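Local coordinates for protein metallo-beta-lactamase (PDB 6MFI) that probably hydrolyses beta-lactam antibiotics at a site holding two zinc ions, as expected of a subclass B3 metallo-beta-lactamase, at residues Glu31-Ser36 with Pro48-Leu53; Asn55-Gly60 with Leu68-Ala73; Ser109-Asp114 with Gly187-Ala192; Ala132-Ala137 with Gly164-Asp169; Leu244-Leu249 with Pro272-Gln277. All blocks are in the same frame, centred on the assembly; numbering follows the deposited sequence. Where two conformers were deposited one is given.

Interaction 1 (Glu31-Ser36 with Pro48-Leu53)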
# COMPACT_ATOMS: atom_id res chain seq x y z
N GLU A 31 15.16 12.51 -6.71
CA GLU A 31 16.16 12.34 -7.76
C GLU A 31 17.19 11.30 -7.36
O GLU A 31 17.59 10.46 -8.17
CB GLU A 31 16.84 13.68 -8.07
CG GLU A 31 18.01 13.54 -9.04
CD GLU A 31 19.22 14.36 -8.64
OE1 GLU A 31 19.05 15.38 -7.94
OE2 GLU A 31 20.35 13.96 -9.00
N HIS A 32 17.64 11.35 -6.10
CA HIS A 32 18.52 10.31 -5.58
C HIS A 32 17.83 8.96 -5.59
O HIS A 32 18.49 7.93 -5.76
CB HIS A 32 18.97 10.67 -4.17
CG HIS A 32 20.01 9.75 -3.61
ND1 HIS A 32 21.00 9.19 -4.38
CD2 HIS A 32 20.20 9.28 -2.35
CE1 HIS A 32 21.76 8.42 -3.62
NE2 HIS A 32 21.29 8.45 -2.39
N TRP A 33 16.51 8.93 -5.41
CA TRP A 33 15.77 7.67 -5.44
C TRP A 33 15.79 7.05 -6.84
O TRP A 33 15.97 5.84 -6.98
CB TRP A 33 14.34 7.88 -4.97
CG TRP A 33 13.63 6.60 -4.64
CD1 TRP A 33 13.50 6.03 -3.41
CD2 TRP A 33 12.96 5.73 -5.56
NE1 TRP A 33 12.78 4.86 -3.49
CE2 TRP A 33 12.44 4.65 -4.80
CE3 TRP A 33 12.74 5.75 -6.94
CZ2 TRP A 33 11.72 3.61 -5.39
CZ3 TRP A 33 12.03 4.71 -7.51
CH2 TRP A 33 11.53 3.66 -6.74
N VAL A 34 15.60 7.87 -7.87
CA VAL A 34 15.66 7.36 -9.24
C VAL A 34 17.05 6.83 -9.55
O VAL A 34 17.21 5.82 -10.24
CB VAL A 34 15.23 8.46 -10.24
CG1 VAL A 34 15.25 7.92 -11.66
CG2 VAL A 34 13.85 8.98 -9.89
N ASP A 35 18.09 7.51 -9.04
CA ASP A 35 19.45 7.03 -9.24
C ASP A 35 19.76 5.81 -8.39
O ASP A 35 20.64 5.02 -8.74
CB ASP A 35 20.45 8.16 -8.94
CG ASP A 35 20.28 9.35 -9.86
OD1 ASP A 35 19.86 9.16 -11.03
OD2 ASP A 35 20.56 10.49 -9.42
N SER A 36 19.05 5.64 -7.27
CA SER A 36 19.34 4.54 -6.35
C SER A 36 18.47 3.32 -6.59
O SER A 36 18.90 2.20 -6.32
CB SER A 36 19.17 5.00 -4.90
OG SER A 36 19.97 6.13 -4.62
N PRO A 48 16.52 5.15 -0.56
CA PRO A 48 16.43 6.40 0.20
C PRO A 48 14.99 6.85 0.35
O PRO A 48 14.14 6.51 -0.49
CB PRO A 48 17.24 7.39 -0.65
CG PRO A 48 17.04 6.90 -2.04
CD PRO A 48 16.92 5.39 -1.96
N PRO A 49 14.67 7.60 1.40
CA PRO A 49 13.34 8.18 1.52
C PRO A 49 13.27 9.55 0.86
O PRO A 49 14.25 10.29 0.77
CB PRO A 49 13.16 8.30 3.04
CG PRO A 49 14.54 8.58 3.53
CD PRO A 49 15.50 7.85 2.59
N PHE A 50 12.07 9.89 0.38
CA PHE A 50 11.86 11.18 -0.26
C PHE A 50 10.46 11.68 0.05
O PHE A 50 9.57 10.92 0.44
CB PHE A 50 12.09 11.11 -1.77
CG PHE A 50 11.17 10.15 -2.49
CD1 PHE A 50 9.97 10.59 -3.02
CD2 PHE A 50 11.52 8.82 -2.65
CE1 PHE A 50 9.13 9.72 -3.68
CE2 PHE A 50 10.69 7.95 -3.31
CZ PHE A 50 9.49 8.39 -3.83
N ARG A 51 10.29 12.99 -0.11
CA ARG A 51 9.00 13.63 0.14
C ARG A 51 8.11 13.51 -1.09
O ARG A 51 8.51 13.87 -2.20
CB ARG A 51 9.21 15.10 0.51
CG ARG A 51 8.00 15.98 0.26
CD ARG A 51 8.32 17.43 0.57
NE ARG A 51 8.63 17.63 1.99
CZ ARG A 51 7.86 18.31 2.83
NH1 ARG A 51 6.73 18.87 2.40
NH2 ARG A 51 8.21 18.44 4.10
N VAL A 52 6.89 13.01 -0.89
CA VAL A 52 5.92 12.94 -1.97
C VAL A 52 5.24 14.29 -2.17
O VAL A 52 5.36 14.92 -3.24
CB VAL A 52 4.89 11.83 -1.71
CG1 VAL A 52 3.84 11.80 -2.81
CG2 VAL A 52 5.59 10.48 -1.60
N LEU A 53 4.53 14.77 -1.15
CA LEU A 53 3.87 16.06 -1.18
C LEU A 53 3.43 16.48 0.22
O LEU A 53 2.71 15.74 0.89
CB LEU A 53 2.66 16.02 -2.13
CG LEU A 53 2.16 17.38 -2.63
CD1 LEU A 53 1.67 17.26 -4.07
CD2 LEU A 53 1.06 17.93 -1.74
O HOH W 1 13.34 3.89 -1.19
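Trp33 and Phe50 meet as a T-shaped (edge-to-face) aromatic pair, which packs the N-terminal helix 30-36 against Pro48 and the start of the outermost strand 50-53 of the larger sheet. Phe50 supplies the edge: its CE2 stands over the five-membered ring of Trp33, 3.4 Å from Trp33 CD1. The ring planes are inclined at 66°, and CE2 is offset toward the rim, nearer CD1 and CG than the benzo half of the indole. Trp33 holds its CG anti to the backbone N (chi1 -165°), which swings the indole off the helix toward strand 50-53. There Tyr58 of the next strand joins the pair, its ring nearly parallel to that of Phe50 and steeply inclined to the indole.

Pro48 packs beside the helix. Its CD lies 3.8 Å from Trp33 CD1 and 3.7 Å from Ser36 CB, while its CB approaches His32 CD2 at 3.9 Å. The proline ring is therefore wedged among three side chains of one helical turn. Beyond it, Ser36 OG lies above one face of the His32 imidazole, toward its rim, and donates a hydrogen bond back to the carbonyl of its own helix, with 2.6 Å between Ser36 OG and His32 O.

The edge of the indole serves a polar role as well. Pro48 O lies in the indole plane, and a water in that same plane links the two residues: Trp33 NE1 donates to it across 2.6 Å, and it lies within hydrogen-bonding reach of Pro48 O, 2.8 Å away, though other acceptors compete for its protons.

Interaction 2 (Asn55-Gly60 with Leu68-Ala73)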
# COMPACT_ATOMS: atom_id res chain seq x y z
N ASN A 55 3.00 16.76 3.89
CA ASN A 55 3.28 15.92 5.05
C ASN A 55 3.47 14.46 4.69
O ASN A 55 3.69 13.64 5.60
CB ASN A 55 2.16 16.06 6.08
CG ASN A 55 0.82 15.56 5.56
OD1 ASN A 55 0.61 15.46 4.35
ND2 ASN A 55 -0.08 15.25 6.48
N THR A 56 3.40 14.10 3.42
CA THR A 56 3.45 12.70 2.99
C THR A 56 4.84 12.39 2.44
O THR A 56 5.37 13.14 1.62
CB THR A 56 2.38 12.42 1.92
OG1 THR A 56 1.08 12.59 2.50
CG2 THR A 56 2.51 11.01 1.39
N TYR A 57 5.41 11.27 2.89
CA TYR A 57 6.75 10.86 2.48
C TYR A 57 6.74 9.40 2.06
O TYR A 57 5.88 8.61 2.48
CB TYR A 57 7.77 11.04 3.62
CG TYR A 57 7.89 12.45 4.13
CD1 TYR A 57 7.01 12.95 5.09
CD2 TYR A 57 8.90 13.30 3.67
CE1 TYR A 57 7.13 14.24 5.57
CE2 TYR A 57 9.02 14.59 4.14
CZ TYR A 57 8.13 15.05 5.09
OH TYR A 57 8.25 16.34 5.56
N TYR A 58 7.70 9.05 1.21
CA TYR A 58 7.96 7.66 0.84
C TYR A 58 9.11 7.15 1.69
O TYR A 58 10.21 7.71 1.65
CB TYR A 58 8.30 7.55 -0.65
CG TYR A 58 8.54 6.14 -1.14
CD1 TYR A 58 9.80 5.55 -1.02
CD2 TYR A 58 7.53 5.41 -1.73
CE1 TYR A 58 10.02 4.26 -1.47
CE2 TYR A 58 7.75 4.12 -2.19
CZ TYR A 58 8.99 3.55 -2.05
OH TYR A 58 9.21 2.27 -2.50
N VAL A 59 8.86 6.10 2.47
CA VAL A 59 9.86 5.55 3.37
C VAL A 59 10.10 4.06 3.10
O VAL A 59 10.66 3.36 3.94
CB VAL A 59 9.48 5.79 4.84
CG1 VAL A 59 9.52 7.28 5.16
CG2 VAL A 59 8.11 5.21 5.14
N GLY A 60 9.68 3.57 1.94
CA GLY A 60 9.81 2.17 1.60
C GLY A 60 11.14 1.85 0.95
O GLY A 60 12.06 2.66 0.89
N LEU A 68 4.58 7.33 4.74
CA LEU A 68 4.57 8.01 6.03
C LEU A 68 3.84 9.34 5.89
O LEU A 68 4.19 10.15 5.03
CB LEU A 68 6.00 8.23 6.53
CG LEU A 68 6.15 8.92 7.89
CD1 LEU A 68 5.77 7.97 9.03
CD2 LEU A 68 7.56 9.45 8.07
N ILE A 69 2.85 9.55 6.74
CA ILE A 69 2.05 10.77 6.75
C ILE A 69 2.17 11.38 8.14
O ILE A 69 1.71 10.79 9.13
CB ILE A 69 0.59 10.51 6.38
CG1 ILE A 69 0.51 9.85 5.00
CG2 ILE A 69 -0.21 11.80 6.41
CD1 ILE A 69 -0.66 8.92 4.84
N THR A 70 2.76 12.57 8.22
CA THR A 70 3.09 13.20 9.49
C THR A 70 2.03 14.23 9.87
O THR A 70 1.49 14.93 9.01
CB THR A 70 4.46 13.88 9.42
OG1 THR A 70 4.42 14.95 8.47
CG2 THR A 70 5.52 12.88 9.01
N GLY A 71 1.75 14.32 11.18
CA GLY A 71 0.80 15.28 11.69
C GLY A 71 1.28 15.87 13.01
O GLY A 71 2.35 15.53 13.50
N ASP A 72 0.46 16.76 13.56
CA ASP A 72 0.81 17.44 14.80
C ASP A 72 0.61 16.58 16.04
O ASP A 72 1.11 16.94 17.11
CB ASP A 72 -0.00 18.73 14.96
CG ASP A 72 -1.46 18.56 14.59
OD1 ASP A 72 -1.90 19.17 13.59
OD2 ASP A 72 -2.17 17.80 15.29
N ALA A 73 -0.09 15.45 15.92
CA ALA A 73 -0.34 14.56 17.05
C ALA A 73 0.06 13.13 16.70
O ALA A 73 -0.62 12.17 17.05
CB ALA A 73 -1.81 14.62 17.47
O HOH W 2 6.20 17.04 7.25
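The Tyr57 ring presents its edge to the neighbouring strand: near its plane lie Leu68 O and Thr70 OG1, the latter 4.0 Å from Tyr57 CE1. At the phenol end of the same edge a water lies in plane, 2.7 Å from Tyr57 OH, and also bonds to Thr70 OG1. Phe98 forms an edge-to-face pair with this ring from outside the hairpin. The second flat group is the Asn55 amide. Its ND2 passes close to Ile69 CG2 and donates to the backbone, with 3.0 Å between Asn55 ND2 and Thr70 O; the acceptor is 17° out of the amide plane. A chi1 of 64° sets CG between the backbone N and the carbonyl carbon, which turns the amide across the strand end onto Thr70.

Asn55 is thus gripped twice, since its own O accepts from Thr70 N at 3.0 Å. Further along, Tyr57 and Leu68 form a hydrogen-bonded antiparallel pair: Tyr57 N reaches Leu68 O at 2.7 Å, and Leu68 N returns to Tyr57 O at 2.9 Å. Between these bonds Thr56 and Ile69 form a non-hydrogen-bonded pair, their side chains running abreast on one face of the sheet. Thr56 OG1 finds its main partner in Trp197 NE1 of the second sheet, whose strands also pack on Ile69. On the Tyr57 side of the hairpin, both methyls of Val59 straddle Leu68 CB, with Val59 CG1 at 3.9 Å from it. Paired backbone bonds and a 148° angle between the short strand axes identify an antiparallel beta hairpin within the larger sheet of the metallo-beta-lactamase fold.

Interaction 3 (Ser109-Asp114 with Gly187-Ala192). With ZN (zinc ion), chain C; ZN (zinc ion), chain B.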
# COMPACT_ATOMS: atom_id res chain seq x y z
N SER A 109 -1.91 -2.05 2.93
CA SER A 109 -2.54 -2.19 1.62
C SER A 109 -3.26 -3.53 1.56
O SER A 109 -4.49 -3.58 1.64
CB SER A 109 -1.50 -2.08 0.51
OG SER A 109 -0.46 -3.01 0.68
N HIS A 110 -2.51 -4.62 1.41
CA HIS A 110 -3.07 -5.96 1.49
C HIS A 110 -2.11 -6.85 2.27
O HIS A 110 -0.93 -6.54 2.44
CB HIS A 110 -3.37 -6.54 0.10
CG HIS A 110 -2.16 -6.71 -0.77
ND1 HIS A 110 -1.79 -5.78 -1.72
CD2 HIS A 110 -1.26 -7.72 -0.85
CE1 HIS A 110 -0.70 -6.21 -2.34
NE2 HIS A 110 -0.36 -7.38 -1.83
N GLU A 111 -2.65 -7.99 2.72
CA GLU A 111 -2.02 -8.83 3.74
C GLU A 111 -1.02 -9.83 3.17
O GLU A 111 -0.96 -10.98 3.61
CB GLU A 111 -3.10 -9.55 4.54
CG GLU A 111 -4.06 -10.38 3.69
CD GLU A 111 -5.23 -9.59 3.15
OE1 GLU A 111 -6.32 -10.18 2.99
OE2 GLU A 111 -5.07 -8.38 2.88
N HIS A 112 -0.21 -9.43 2.19
CA HIS A 112 0.84 -10.30 1.68
C HIS A 112 2.16 -10.01 2.40
O HIS A 112 2.39 -8.90 2.89
CB HIS A 112 1.01 -10.14 0.17
CG HIS A 112 0.05 -10.97 -0.63
ND1 HIS A 112 0.06 -11.00 -2.01
CD2 HIS A 112 -0.96 -11.79 -0.24
CE1 HIS A 112 -0.90 -11.80 -2.44
NE2 HIS A 112 -1.53 -12.30 -1.39
N ILE A 113 3.03 -11.02 2.43
CA ILE A 113 4.24 -10.95 3.24
C ILE A 113 5.17 -9.83 2.77
O ILE A 113 5.91 -9.25 3.57
CB ILE A 113 4.96 -12.31 3.25
CG1 ILE A 113 6.19 -12.28 4.17
CG2 ILE A 113 5.36 -12.72 1.84
CD1 ILE A 113 6.98 -13.57 4.19
N ASP A 114 5.14 -9.50 1.48
CA ASP A 114 6.03 -8.46 0.98
C ASP A 114 5.58 -7.06 1.37
O ASP A 114 6.32 -6.10 1.10
CB ASP A 114 6.16 -8.56 -0.55
CG ASP A 114 4.82 -8.55 -1.25
OD1 ASP A 114 3.90 -9.24 -0.78
OD2 ASP A 114 4.70 -7.85 -2.28
N GLY A 187 -9.71 -8.67 -4.26
CA GLY A 187 -9.37 -9.25 -5.54
C GLY A 187 -7.97 -9.82 -5.54
O GLY A 187 -7.78 -11.03 -5.74
N HIS A 188 -6.97 -8.97 -5.31
CA HIS A 188 -5.62 -9.46 -5.07
C HIS A 188 -5.55 -10.24 -3.77
O HIS A 188 -4.91 -11.30 -3.70
CB HIS A 188 -4.63 -8.29 -5.06
CG HIS A 188 -3.20 -8.71 -4.95
ND1 HIS A 188 -2.47 -9.17 -6.02
CD2 HIS A 188 -2.37 -8.74 -3.88
CE1 HIS A 188 -1.25 -9.46 -5.62
NE2 HIS A 188 -1.16 -9.22 -4.33
N THR A 189 -6.19 -9.74 -2.72
CA THR A 189 -6.38 -10.42 -1.46
C THR A 189 -7.81 -10.18 -1.01
O THR A 189 -8.46 -9.23 -1.47
CB THR A 189 -5.41 -9.93 -0.37
OG1 THR A 189 -5.74 -8.58 -0.02
CG2 THR A 189 -3.97 -10.00 -0.85
N PRO A 190 -8.35 -11.02 -0.12
CA PRO A 190 -9.70 -10.77 0.39
C PRO A 190 -9.83 -9.47 1.18
O PRO A 190 -10.88 -8.83 1.13
CB PRO A 190 -9.99 -11.99 1.27
CG PRO A 190 -8.65 -12.61 1.54
CD PRO A 190 -7.83 -12.33 0.33
N GLY A 191 -8.78 -9.07 1.90
CA GLY A 191 -8.87 -7.90 2.75
C GLY A 191 -8.02 -6.72 2.30
O GLY A 191 -7.53 -5.96 3.14
N ALA A 192 -7.83 -6.57 0.99
CA ALA A 192 -7.05 -5.46 0.48
C ALA A 192 -7.79 -4.14 0.67
O ALA A 192 -9.02 -4.07 0.62
CB ALA A 192 -6.73 -5.66 -1.00
ZN ZN C . 0.29 -9.19 -2.90
ZN ZN B . 3.10 -7.34 -3.42
O HOH W 3 2.21 -9.12 -3.38
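Glu111 extends its carboxylate to the 187-192 loop, where each oxygen accepts one hydrogen bond. OE1 takes the amide of the type I turn through its syn lone pair, with 2.9 Å from Gly191 N to Glu111 OE1. OE2 is approached from well above the carboxylate plane by a hydroxyl, 3.0 Å separating Thr189 OG1 from Glu111 OE2. A bend at chi2 (-87°) brings the carboxylate alongside Thr189, and the two side chains run past each other in opposite directions.

Thr189 also uses its methyl: CG2 rests over the face of His112, 3.7 Å from the ring centroid. Each of the three histidines gives one nitrogen to the metal and the other to a second-shell acceptor. His110 and His188 bind the same zinc ion through NE2, but His112 does so through ND1; behind them, His110 ND1 is held by Asp212, His112 NE2 by Asp149 and His188 ND1 by the carbonyl of Ser215. These bonds would fix the rotation of each imidazole. His188 turns its edge to the face of His110, its CD2 lying 3.2 Å from His110 NE2, with the planes at 63°.

A water completes the site by bridging the metals, at 2.0 Å from the zinc bound by His110. It makes a weak bond to Asp114 OD1, whereas Asp114 OD2 coordinates the second zinc at 2.0 Å, together with His115 and His253. Residues 110-115 spell out the His-X-His-X-Asp-His signature of the metallo-beta-lactamase superfamily, here building the dinuclear zinc centre expected of a B3 enzyme.

Interaction 4 (Ala132-Ala137 with Gly164-Asp169)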
# COMPACT_ATOMS: atom_id res chain seq x y z
N ALA A 132 -6.69 -2.86 10.68
CA ALA A 132 -6.73 -3.78 9.55
C ALA A 132 -8.16 -4.18 9.26
O ALA A 132 -9.00 -4.23 10.16
CB ALA A 132 -5.88 -5.03 9.82
N SER A 133 -8.43 -4.47 7.99
CA SER A 133 -9.71 -5.02 7.60
C SER A 133 -9.89 -6.40 8.23
O SER A 133 -8.92 -7.05 8.60
CB SER A 133 -9.81 -5.11 6.07
OG SER A 133 -8.81 -5.96 5.54
N PRO A 134 -11.14 -6.86 8.37
CA PRO A 134 -11.37 -8.17 9.00
C PRO A 134 -10.61 -9.32 8.36
O PRO A 134 -10.03 -10.15 9.08
CB PRO A 134 -12.89 -8.35 8.87
CG PRO A 134 -13.42 -6.97 8.86
CD PRO A 134 -12.40 -6.14 8.12
N ALA A 135 -10.58 -9.40 7.03
CA ALA A 135 -9.85 -10.48 6.37
C ALA A 135 -8.35 -10.33 6.57
O ALA A 135 -7.64 -11.33 6.77
CB ALA A 135 -10.20 -10.53 4.89
N ALA A 136 -7.84 -9.10 6.52
CA ALA A 136 -6.42 -8.88 6.74
C ALA A 136 -6.05 -9.13 8.20
O ALA A 136 -4.98 -9.69 8.49
CB ALA A 136 -6.02 -7.47 6.32
N ALA A 137 -6.92 -8.74 9.13
CA ALA A 137 -6.64 -8.93 10.55
C ALA A 137 -6.46 -10.40 10.90
O ALA A 137 -5.67 -10.73 11.78
CB ALA A 137 -7.76 -8.31 11.40
N GLY A 164 -5.35 -3.69 16.67
CA GLY A 164 -6.11 -3.00 17.70
C GLY A 164 -7.46 -2.48 17.25
O GLY A 164 -8.29 -2.09 18.07
N GLY A 165 -7.69 -2.45 15.94
CA GLY A 165 -8.94 -1.95 15.41
C GLY A 165 -9.21 -2.53 14.04
O GLY A 165 -8.29 -2.87 13.29
N LEU A 166 -10.50 -2.63 13.71
CA LEU A 166 -10.93 -3.16 12.42
C LEU A 166 -11.38 -2.03 11.51
O LEU A 166 -12.04 -1.08 11.95
CB LEU A 166 -12.07 -4.17 12.61
CG LEU A 166 -11.67 -5.65 12.65
CD1 LEU A 166 -10.66 -5.91 13.76
CD2 LEU A 166 -12.90 -6.53 12.82
N VAL A 167 -11.01 -2.13 10.23
CA VAL A 167 -11.30 -1.11 9.23
C VAL A 167 -12.29 -1.69 8.23
O VAL A 167 -11.99 -2.69 7.56
CB VAL A 167 -10.03 -0.63 8.53
CG1 VAL A 167 -10.38 0.34 7.42
CG2 VAL A 167 -9.09 0.02 9.52
N ASN A 168 -13.46 -1.07 8.12
CA ASN A 168 -14.46 -1.45 7.15
C ASN A 168 -14.44 -0.49 5.96
O ASN A 168 -13.69 0.49 5.94
CB ASN A 168 -15.85 -1.50 7.80
CG ASN A 168 -15.91 -2.47 8.96
OD1 ASN A 168 -16.20 -3.66 8.78
ND2 ASN A 168 -15.63 -1.98 10.17
N ASP A 169 -15.27 -0.78 4.97
CA ASP A 169 -15.32 0.04 3.77
C ASP A 169 -15.86 1.43 4.09
O ASP A 169 -16.93 1.56 4.70
CB ASP A 169 -16.17 -0.63 2.70
CG ASP A 169 -16.21 0.15 1.40
OD1 ASP A 169 -15.13 0.55 0.91
OD2 ASP A 169 -17.31 0.37 0.87
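Ala132 is held tightly against the strand end at Gly165-Val167 by two backbone hydrogen bonds. Its N donates to Gly165 O at 3.1 Å with a fairly straight angle of 159°, and its O accepts from Val167 N at 2.9 Å. The second bond is less regular, the donor standing 58° out of the carbonyl plane. Bonding to the residues before and after Leu166 gives Ala132 the pattern of a parallel bridge. Short C-H...O contacts thicken this seam: Leu166 CA lies 3.2 Å from Ala132 O, and Ser133 CA is 3.3 Å from Val167 O. Val167 closes the buried side. One methyl, CG2, comes to 3.9 Å from Ala132 N, while the side chain also packs on Leu193 and Trp195 of the second sheet.

Toward solvent the contact slackens into wide apolar packing. Leu166, itself exposed, runs at a slant past the exposed Pro134, with 4.0 Å between Leu166 CD2 and Pro134 CG. Its other methyl, CD1, turns inward to the buried Ala137, a wide touch of 4.4 Å from Leu166 CD1 to Ala137 CB.

Ser133 stands where strand gives way to helix. A chi1 of 61° tucks its OG back over the helix start, where it caps the helix weakly by accepting from Ala136 N, and it hydrogen-bonds to Gly191 O in the loop carrying zinc ligand His188. Strand 129-132, helix 134-142 and the parallel neighbour strand 163-166 make up a beta-alpha-beta crossover, and this seam joins its two strands at the margin of the larger sheet.

Interaction 5 (Leu244-Leu249 with Pro272-Gln277); sequences LECDLL and PDACRQ
A disulfide, Cys246 to Cys275, ties the chain entering strand 248-250 to the first turn of the C-terminal helix 274-291. The two SG atoms are 2.0 Å apart, and the torsion about the S-S bond is 72°, a positive value that makes this a right-handed bridge. A chi1 of 172° extends the Cys246 sulfur away from its own N, whereas Cys275 keeps its SG beside the backbone N (chi1 -68°); together these turn the sulfurs toward each other over a CA-CA separation of 6.0 Å from Cys246 to Cys275. Cys275 was modelled in two conformers; the handedness, the torsions and the contacts of its sulfur hold for the one described and are less certain for the other.

Apolar packing surrounds the bridge. Leu249 covers it from the strand side: its CD1 touches Cys275 SG at 3.6 Å in this conformer, while its CB meets the Ala274 methyl, with 3.7 Å between Leu249 CB and Ala274 CB. That same methyl lies 4.1 Å from Cys246 SG, so it touches both the leucine and the sulfur. Both cysteine side chains also touch Val209 on the adjacent strand 206-210, which buries the bridge against the second sheet.

Asp273 occupies the N-cap position without a side-chain capping bond. The helix opens instead with the ordinary backbone bond from Gln277 N to Asp273 O, at 3.0 Å. Nearby, Arg276 makes a salt bridge to Asp243, a second link between the helix and the chain just before 244-249. The covalent bond thus joins the approach to the outermost strand of the five-stranded sheet to the C-terminal helix of this metallo-beta-lactamase fold.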
# COMPACT_ATOMS: atom_id res chain seq x y z
N LEU A 244 -12.89 7.63 -7.52
CA LEU A 244 -12.47 8.37 -6.35
C LEU A 244 -11.83 9.70 -6.74
O LEU A 244 -11.18 9.81 -7.79
CB LEU A 244 -11.48 7.56 -5.51
CG LEU A 244 -12.01 6.34 -4.75
CD1 LEU A 244 -10.88 5.65 -4.01
CD2 LEU A 244 -13.11 6.75 -3.79
N GLU A 245 -12.02 10.71 -5.90
CA GLU A 245 -11.24 11.93 -6.02
C GLU A 245 -9.77 11.58 -5.85
O GLU A 245 -9.38 11.01 -4.83
CB GLU A 245 -11.68 12.96 -4.99
CG GLU A 245 -11.23 14.38 -5.29
CD GLU A 245 -11.86 14.93 -6.55
OE1 GLU A 245 -12.99 14.52 -6.88
OE2 GLU A 245 -11.23 15.78 -7.22
N CYS A 246 -8.96 11.89 -6.85
CA CYS A 246 -7.63 11.29 -6.94
C CYS A 246 -6.76 12.15 -7.85
O CYS A 246 -6.93 12.13 -9.07
CB CYS A 246 -7.75 9.87 -7.46
SG CYS A 246 -6.22 9.02 -7.87
N ASP A 247 -5.83 12.90 -7.25
CA ASP A 247 -4.89 13.71 -8.01
C ASP A 247 -3.51 13.08 -8.11
O ASP A 247 -2.83 13.25 -9.12
CB ASP A 247 -4.75 15.10 -7.38
CG ASP A 247 -6.09 15.80 -7.22
OD1 ASP A 247 -6.88 15.80 -8.18
OD2 ASP A 247 -6.34 16.35 -6.13
N LEU A 248 -3.08 12.35 -7.08
CA LEU A 248 -1.77 11.71 -7.05
C LEU A 248 -1.96 10.24 -6.67
O LEU A 248 -2.70 9.93 -5.73
CB LEU A 248 -0.84 12.41 -6.05
CG LEU A 248 0.67 12.21 -6.18
CD1 LEU A 248 1.40 13.41 -5.60
CD2 LEU A 248 1.13 10.93 -5.49
N LEU A 249 -1.29 9.35 -7.40
CA LEU A 249 -1.45 7.92 -7.22
C LEU A 249 -0.16 7.31 -6.67
O LEU A 249 0.94 7.63 -7.13
CB LEU A 249 -1.82 7.23 -8.54
CG LEU A 249 -2.12 5.73 -8.46
CD1 LEU A 249 -3.42 5.48 -7.71
CD2 LEU A 249 -2.17 5.13 -9.85
N PRO A 272 -3.65 13.82 -13.77
CA PRO A 272 -5.11 13.82 -13.86
C PRO A 272 -5.61 12.44 -14.27
O PRO A 272 -5.01 11.77 -15.11
CB PRO A 272 -5.41 14.87 -14.93
CG PRO A 272 -4.19 15.74 -14.96
CD PRO A 272 -3.04 14.83 -14.66
N ASP A 273 -6.73 12.03 -13.66
CA ASP A 273 -7.33 10.72 -13.92
C ASP A 273 -6.35 9.58 -13.63
O ASP A 273 -6.29 8.59 -14.35
CB ASP A 273 -7.86 10.63 -15.36
CG ASP A 273 -9.08 11.48 -15.58
OD1 ASP A 273 -9.21 12.53 -14.91
OD2 ASP A 273 -9.92 11.12 -16.44
N ALA A 274 -5.57 9.74 -12.56
CA ALA A 274 -4.59 8.71 -12.20
C ALA A 274 -5.29 7.43 -11.75
O ALA A 274 -4.94 6.33 -12.19
CB ALA A 274 -3.66 9.23 -11.11
N CYS A 275 -6.27 7.56 -10.86
CA CYS A 275 -6.99 6.38 -10.38
C CYS A 275 -7.93 5.83 -11.45
O CYS A 275 -8.26 4.64 -11.42
CB CYS A 275 -7.76 6.71 -9.11
SG CYS A 275 -6.71 7.05 -7.68
N ARG A 276 -8.38 6.68 -12.38
CA ARG A 276 -9.24 6.20 -13.46
C ARG A 276 -8.45 5.35 -14.45
O ARG A 276 -8.96 4.33 -14.94
CB ARG A 276 -9.89 7.39 -14.16
CG ARG A 276 -10.88 6.99 -15.25
CD ARG A 276 -11.81 8.15 -15.59
NE ARG A 276 -12.57 8.60 -14.42
CZ ARG A 276 -13.66 8.00 -13.97
NH1 ARG A 276 -14.13 6.92 -14.58
NH2 ARG A 276 -14.29 8.47 -12.90
N GLN A 277 -7.22 5.75 -14.75
CA GLN A 277 -6.39 4.98 -15.67
C GLN A 277 -5.89 3.69 -15.03
O GLN A 277 -5.82 2.65 -15.70
CB GLN A 277 -5.22 5.83 -16.16
CG GLN A 277 -4.30 5.13 -17.15
CD GLN A 277 -4.93 4.95 -18.51
OE1 GLN A 277 -5.68 5.82 -18.98
NE2 GLN A 277 -4.64 3.84 -19.17

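In the fold
Interactions 1 and 2 adjoin in the larger sheet, where Phe50 O and Tyr58 N lie 2.8 Å apart, probably hydrogen-bonded. Interaction 4 reaches the other margin of that sheet, its centre about 31 Å from that of interaction 1. It touches interaction 3 at the loop carrying His188 and at Glu111: the centres are about 12 Å apart, and Glu111 OE2 stands 3.7 Å from Ala136 CB, although the Ser133 side chain remains about 13 Å from a zinc ion. Interaction 5 belongs to the second sheet and touches interaction 1 through Leu248 CD2 and Val52 CG1, 3.9 Å apart. The side chains of Trp33 and Leu249 lie about 10 and 11 Å from that of zinc ligand His253.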